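Local atomic coordinates of microbial serine proteinases; subtilisin (Bacillus subtilis, PDB entry 2GKO), a protein that hydrolyses peptide bonds as a cold-adapted serine endopeptidase of the subtilisin family that carries several bound calcium ions. Residues G170-I176 and D204-H210; V224-P229 and I299-F305. All blocks are in the same frame, centred on the assembly; numbering follows the deposited sequence.

In the fold
Interactions 1 and 2 lie on the same side of the chain's centre, their own centres about 11 Å apart, and they meet at Gly209 and Ile299. Gly209 N stands 2.9 Å from Ile299 O, a probable hydrogen bond. The 204-210 loop thus touches both the 170-176 loop and the 299-305 segment, which is itself paired with strand 226-229. Both contacts adjoin the bound sodium ion, through the side chains of Ile176 (about 5 Å) and Glu225 (about 4 Å). In interaction 1 the Phe205 side chain also comes to about 6 Å from the bound phenylmethanesulfonic acid, whose pocket includes His71 and Ser249; in interaction 2 the Ser301 side chain lies about 4 Å from a calcium ion.

Interaction 1. Residues G170-I176 and D204-H210; sequences GPKPGSI and DFSSRGH
Gly170, Gly174 and Ile176 each direct a backbone N-H across the contact, to the carbonyl oxygens of Phe205, Gly209 and Arg208 respectively, and so join two irregular loops, the first shaped by a cis peptide before Pro171 and a type II turn from Lys172 to Ser175. Gly170 fits closely: its CA makes a CA-H...O contact of 3.3 Å with Ser206 O, and any side chain would collide with the carbonyls beside it. The hydroxyl of Ser175 works both ways. Its OG receives the N-H of Arg208 at 2.9 Å and 160°, and donates to Lys172 O, 2.7 Å away. Arg208 bends at chi2 (60°) and runs past Pro171 O, which CD approaches to 3.2 Å. Its guanidinium then lies flat beneath the proline, with Pro171 CB 3.9 Å above the centre of the plane. Within that plane NH1 donates to Ser206 O at 2.7 Å; Ala203 O and Asn291 O take further bonds from the group, fixing its rotation. Gly174 CA sits over one face of the His210 ring, 3.6 Å from its centroid, in a CH-pi contact, while a water at the ring's edge links NE2 to Ile176 O. Another water bridges Ser175 O and Ser207 OG, the latter also bonded to Ser169 N. The loops following strands 161-165 and 199-202 thus meet within the subtilase domain: Ile176 and Ser206 rest on strand 186-192, and Phe205 touches Asn168 and, at the start of helix 248-265, Thr248, both lining the phenylmethanesulfonic acid pocket.

Interaction 2. Residues V224-P229 and I299-F305; sequences VEISAP and IASGFGF
Glu225 and Ser227 bind the backbone of 299-305 through two main-chain hydrogen bonds, the two segments running in the same direction. Phe303 N donates to Glu225 O at 2.9 Å and almost straight (173°), though from above the carbonyl plane; Ser227 N donates to Gly304 O at 2.8 Å. A side-chain bond joins them: with chi1 at -59°, Ser227 OG is placed beside its own backbone N and donates to Ser301 O over 2.9 Å. Ser301 begins a type II' beta turn that runs to Gly304, closed by a weak bond from Gly304 N to Ser301 O. Gly302 suits the turn by its positive phi; separately, a CB would clash with Val224 O and Glu225 O.

Strand 226-229 pairs in parallel with strand 186-192 in the large central sheet of the subtilisin fold, and 299-305, in the loop after helix 271-283, lies alongside it. The turn also neighbours a calcium site, for Ser301 OG is hydrogen-bonded to Asp298, one of the metal's ligands. The Glu225 side chain leaves the backbone on the side away from 299-305, and its carboxylate is bonded to Arg275 (salt bridge) and Gln279.

Van der Waals contacts complete the join. Two are carbon-to-carbonyl contacts: Val224 CG2 packs 3.4 Å from Ile299 O, and Phe305 CD2 reaches 3.2 Å from Ser227 O. Phe305 extends anti to its backbone nitrogen (chi1 179°), which carries the ring along the strand to an apolar contact, CZ lying 3.8 Å from Pro229 CD with the two side chains crossing at about a right angle. Replacing Phe305 with an alanine is likely to open a gap beside Pro229 and deprive the proline of this apolar partner. The Phe303 ring, for its part, meets Tyr217 edge-to-face.

Interaction 1. Residues G170-I176 and D204-H210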
loop_
_atom_site.group_PDB
_atom_site.type_symbol
_atom_site.label_atom_id
_atom_site.label_comp_id
_atom_site.label_asym_id
_atom_site.label_seq_id
_atom_site.Cartn_x
_atom_site.Cartn_y
_atom_site.Cartn_z
ATOM N N GLY A 170 -16.473 -5.198 2.517
ATOM C CA GLY A 170 -17.480 -4.755 1.577
ATOM C C GLY A 170 -18.460 -5.842 1.154
ATOM O O GLY A 170 -18.313 -7.011 1.524
ATOM N N PRO A 171 -19.423 -5.498 0.304
ATOM C CA PRO A 171 -19.531 -4.207 -0.365
ATOM C C PRO A 171 -20.367 -3.140 0.344
ATOM O O PRO A 171 -20.517 -2.041 -0.196
ATOM C CB PRO A 171 -20.234 -4.593 -1.677
ATOM C CG PRO A 171 -21.148 -5.676 -1.276
ATOM C CD PRO A 171 -20.422 -6.436 -0.207
ATOM N N LYS A 172 -20.925 -3.433 1.509
ATOM C CA LYS A 172 -21.899 -2.506 2.061
ATOM C C LYS A 172 -21.299 -1.158 2.416
ATOM O O LYS A 172 -20.166 -1.089 2.860
ATOM C CB LYS A 172 -22.607 -3.115 3.249
ATOM C CG LYS A 172 -23.506 -4.285 2.855
ATOM C CD LYS A 172 -24.244 -4.849 4.078
ATOM C CE LYS A 172 -25.476 -3.977 4.436
ATOM N NZ LYS A 172 -26.412 -4.639 5.416
ATOM N N PRO A 173 -22.065 -0.084 2.223
ATOM C CA PRO A 173 -21.620 1.244 2.641
ATOM C C PRO A 173 -21.196 1.315 4.096
ATOM O O PRO A 173 -21.773 0.658 4.987
ATOM C CB PRO A 173 -22.862 2.112 2.400
ATOM C CG PRO A 173 -23.587 1.442 1.292
ATOM C CD PRO A 173 -23.388 -0.031 1.570
ATOM N N GLY A 174 -20.161 2.109 4.352
ATOM C CA GLY A 174 -19.705 2.349 5.702
ATOM C C GLY A 174 -18.856 1.242 6.311
ATOM O O GLY A 174 -18.638 1.210 7.522
ATOM N N SER A 175 -18.369 0.329 5.477
ATOM C CA SER A 175 -17.579 -0.810 5.942
ATOM C C SER A 175 -16.071 -0.547 6.047
ATOM O O SER A 175 -15.314 -1.400 6.531
ATOM C CB SER A 175 -17.847 -2.027 5.047
ATOM O OG SER A 175 -17.722 -1.746 3.658
ATOM N N ILE A 176 -15.623 0.629 5.603
ATOM C CA ILE A 176 -14.237 1.023 5.727
ATOM C C ILE A 176 -13.748 0.905 7.164
ATOM O O ILE A 176 -14.464 1.243 8.112
ATOM C CB ILE A 176 -14.028 2.455 5.148
ATOM C CG1 ILE A 176 -12.536 2.780 5.045
ATOM C CG2 ILE A 176 -14.722 3.500 5.995
ATOM C CD1 ILE A 176 -12.245 4.149 4.465
ATOM N N ASP A 204 -16.174 -6.683 -5.038
ATOM C CA ASP A 204 -17.256 -6.690 -4.055
ATOM C C ASP A 204 -16.730 -6.705 -2.613
ATOM O O ASP A 204 -17.319 -6.086 -1.754
ATOM C CB ASP A 204 -18.177 -7.904 -4.229
ATOM C CG ASP A 204 -18.947 -7.901 -5.524
ATOM O OD1 ASP A 204 -18.897 -6.909 -6.296
ATOM O OD2 ASP A 204 -19.649 -8.888 -5.824
ATOM N N PHE A 205 -15.615 -7.392 -2.349
ATOM C CA PHE A 205 -15.093 -7.467 -0.973
ATOM C C PHE A 205 -14.533 -6.166 -0.423
ATOM O O PHE A 205 -14.368 -6.015 0.778
ATOM C CB PHE A 205 -14.053 -8.591 -0.815
ATOM C CG PHE A 205 -12.744 -8.332 -1.512
ATOM C CD1 PHE A 205 -11.828 -7.436 -0.964
ATOM C CD2 PHE A 205 -12.423 -8.969 -2.694
ATOM C CE1 PHE A 205 -10.617 -7.165 -1.605
ATOM C CE2 PHE A 205 -11.196 -8.717 -3.337
ATOM C CZ PHE A 205 -10.306 -7.806 -2.788
ATOM N N SER A 206 -14.204 -5.234 -1.299
ATOM C CA SER A 206 -13.501 -4.042 -0.873
ATOM C C SER A 206 -14.406 -3.161 0.008
ATOM O O SER A 206 -15.556 -2.912 -0.340
ATOM C CB SER A 206 -13.041 -3.290 -2.135
ATOM O OG SER A 206 -12.164 -2.234 -1.831
ATOM N N SER A 207 -13.894 -2.710 1.152
ATOM C CA SER A 207 -14.682 -1.907 2.080
ATOM C C SER A 207 -15.039 -0.570 1.449
ATOM O O SER A 207 -14.195 0.093 0.825
ATOM C CB SER A 207 -13.917 -1.676 3.372
ATOM O OG SER A 207 -13.847 -2.873 4.146
ATOM N N ARG A 208 -16.291 -0.184 1.637
ATOM C CA ARG A 208 -16.827 1.088 1.130
ATOM C C ARG A 208 -16.791 2.184 2.166
ATOM O O ARG A 208 -16.926 1.962 3.369
ATOM C CB ARG A 208 -18.283 0.903 0.664
ATOM C CG ARG A 208 -18.444 0.534 -0.769
ATOM C CD ARG A 208 -17.779 -0.784 -1.180
ATOM N NE ARG A 208 -18.083 -1.080 -2.580
ATOM C CZ ARG A 208 -17.597 -2.086 -3.292
ATOM N NH1 ARG A 208 -16.764 -2.963 -2.770
ATOM N NH2 ARG A 208 -17.963 -2.231 -4.555
ATOM N N GLY A 209 -16.629 3.423 1.702
ATOM C CA GLY A 209 -16.728 4.558 2.580
ATOM C C GLY A 209 -18.186 4.871 2.923
ATOM O O GLY A 209 -19.107 4.109 2.570
ATOM N N HIS A 210 -18.373 6.014 3.566
ATOM C CA HIS A 210 -19.667 6.460 4.080
ATOM C C HIS A 210 -20.363 7.399 3.119
ATOM O O HIS A 210 -19.726 8.275 2.524
ATOM C CB HIS A 210 -19.480 7.125 5.451
ATOM C CG HIS A 210 -18.998 6.181 6.508
ATOM N ND1 HIS A 210 -19.860 5.440 7.287
ATOM C CD2 HIS A 210 -17.748 5.806 6.871
ATOM C CE1 HIS A 210 -19.159 4.658 8.087
ATOM N NE2 HIS A 210 -17.876 4.853 7.848
HETATM O O HOH W 1 -12.971 -2.790 6.709
HETATM O O HOH W 2 -15.917 3.319 9.163
#

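Interaction 2. Residues V224-P229 and I299-F305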
loop_
_atom_site.group_PDB
_atom_site.type_symbol
_atom_site.label_atom_id
_atom_site.label_comp_id
_atom_site.label_asym_id
_atom_site.label_seq_id
_atom_site.Cartn_x
_atom_site.Cartn_y
_atom_site.Cartn_z
ATOM N N VAL A 224 -12.994 6.427 1.395
ATOM C CA VAL A 224 -12.086 5.757 0.477
ATOM C C VAL A 224 -11.464 6.841 -0.415
ATOM O O VAL A 224 -12.127 7.792 -0.773
ATOM C CB VAL A 224 -12.813 4.696 -0.384
ATOM C CG1 VAL A 224 -11.910 4.158 -1.474
ATOM C CG2 VAL A 224 -13.364 3.536 0.515
ATOM N N GLU A 225 -10.191 6.684 -0.763
ATOM C CA GLU A 225 -9.434 7.757 -1.403
ATOM C C GLU A 225 -9.113 7.423 -2.848
ATOM O O GLU A 225 -9.430 8.188 -3.738
ATOM C CB GLU A 225 -8.168 8.047 -0.596
ATOM C CG GLU A 225 -7.397 9.295 -1.008
ATOM C CD GLU A 225 -6.671 9.947 0.146
ATOM O OE1 GLU A 225 -6.980 9.677 1.311
ATOM O OE2 GLU A 225 -5.766 10.780 -0.101
ATOM N N ILE A 226 -8.476 6.286 -3.086
ATOM C CA ILE A 226 -8.120 5.880 -4.419
ATOM C C ILE A 226 -8.273 4.362 -4.536
ATOM O O ILE A 226 -8.450 3.686 -3.515
ATOM C CB ILE A 226 -6.656 6.324 -4.778
ATOM C CG1 ILE A 226 -5.625 5.611 -3.888
ATOM C CG2 ILE A 226 -6.476 7.841 -4.681
ATOM C CD1 ILE A 226 -4.215 5.987 -4.221
ATOM N N SER A 227 -8.223 3.857 -5.762
ATOM C CA SER A 227 -8.347 2.451 -6.055
ATOM C C SER A 227 -7.097 1.915 -6.761
ATOM O O SER A 227 -6.423 2.623 -7.507
ATOM C CB SER A 227 -9.587 2.220 -6.930
ATOM O OG SER A 227 -10.765 2.675 -6.285
ATOM N N ALA A 228 -6.770 0.663 -6.507
ATOM C CA ALA A 228 -5.655 0.017 -7.187
ATOM C C ALA A 228 -5.904 -1.468 -7.275
ATOM O O ALA A 228 -6.771 -1.981 -6.596
ATOM C CB ALA A 228 -4.346 0.292 -6.458
ATOM N N PRO A 229 -5.167 -2.172 -8.125
ATOM C CA PRO A 229 -5.359 -3.619 -8.285
ATOM C C PRO A 229 -5.200 -4.414 -6.985
ATOM O O PRO A 229 -4.177 -4.283 -6.313
ATOM C CB PRO A 229 -4.275 -3.995 -9.296
ATOM C CG PRO A 229 -4.091 -2.763 -10.069
ATOM C CD PRO A 229 -4.138 -1.662 -9.062
ATOM N N ILE A 299 -18.131 5.961 -2.901
ATOM C CA ILE A 299 -17.719 5.224 -1.704
ATOM C C ILE A 299 -17.003 3.912 -2.022
ATOM O O ILE A 299 -16.349 3.340 -1.147
ATOM C CB ILE A 299 -18.910 4.934 -0.742
ATOM C CG1 ILE A 299 -19.959 4.050 -1.420
ATOM C CG2 ILE A 299 -19.505 6.236 -0.218
ATOM C CD1 ILE A 299 -21.094 3.665 -0.500
ATOM N N ALA A 300 -17.136 3.426 -3.246
ATOM C CA ALA A 300 -16.483 2.190 -3.661
ATOM C C ALA A 300 -15.024 2.391 -4.029
ATOM O O ALA A 300 -14.168 1.584 -3.674
ATOM C CB ALA A 300 -17.205 1.582 -4.813
ATOM N N SER A 301 -14.752 3.488 -4.724
ATOM C CA SER A 301 -13.478 3.690 -5.393
ATOM C C SER A 301 -12.795 5.018 -5.063
ATOM O O SER A 301 -11.709 5.269 -5.563
ATOM C CB SER A 301 -13.676 3.565 -6.897
ATOM O OG SER A 301 -14.559 4.570 -7.381
ATOM N N GLY A 302 -13.395 5.833 -4.196
ATOM C CA GLY A 302 -12.909 7.172 -3.941
ATOM C C GLY A 302 -12.822 7.964 -5.246
ATOM O O GLY A 302 -13.734 7.901 -6.080
ATOM N N PHE A 303 -11.707 8.666 -5.440
ATOM C CA PHE A 303 -11.556 9.603 -6.570
ATOM C C PHE A 303 -11.331 8.888 -7.892
ATOM O O PHE A 303 -11.599 9.443 -8.969
ATOM C CB PHE A 303 -10.386 10.557 -6.335
ATOM C CG PHE A 303 -10.516 11.472 -5.137
ATOM C CD1 PHE A 303 -11.563 11.383 -4.207
ATOM C CD2 PHE A 303 -9.558 12.467 -4.957
ATOM C CE1 PHE A 303 -11.624 12.212 -3.123
ATOM C CE2 PHE A 303 -9.613 13.300 -3.886
ATOM C CZ PHE A 303 -10.647 13.196 -2.962
ATOM N N GLY A 304 -10.819 7.658 -7.819
ATOM C CA GLY A 304 -10.499 6.855 -8.981
ATOM C C GLY A 304 -9.223 6.051 -8.843
ATOM O O GLY A 304 -8.791 5.733 -7.736
ATOM N N PHE A 305 -8.609 5.755 -9.982
ATOM C CA PHE A 305 -7.480 4.843 -10.086
ATOM C C PHE A 305 -6.251 5.643 -10.554
ATOM O O PHE A 305 -6.097 5.917 -11.757
ATOM C CB PHE A 305 -7.855 3.745 -11.099
ATOM C CG PHE A 305 -6.783 2.695 -11.361
ATOM C CD1 PHE A 305 -6.966 1.747 -12.357
ATOM C CD2 PHE A 305 -5.616 2.631 -10.613
ATOM C CE1 PHE A 305 -6.022 0.783 -12.619
ATOM C CE2 PHE A 305 -4.669 1.658 -10.882
ATOM C CZ PHE A 305 -4.861 0.741 -11.854
#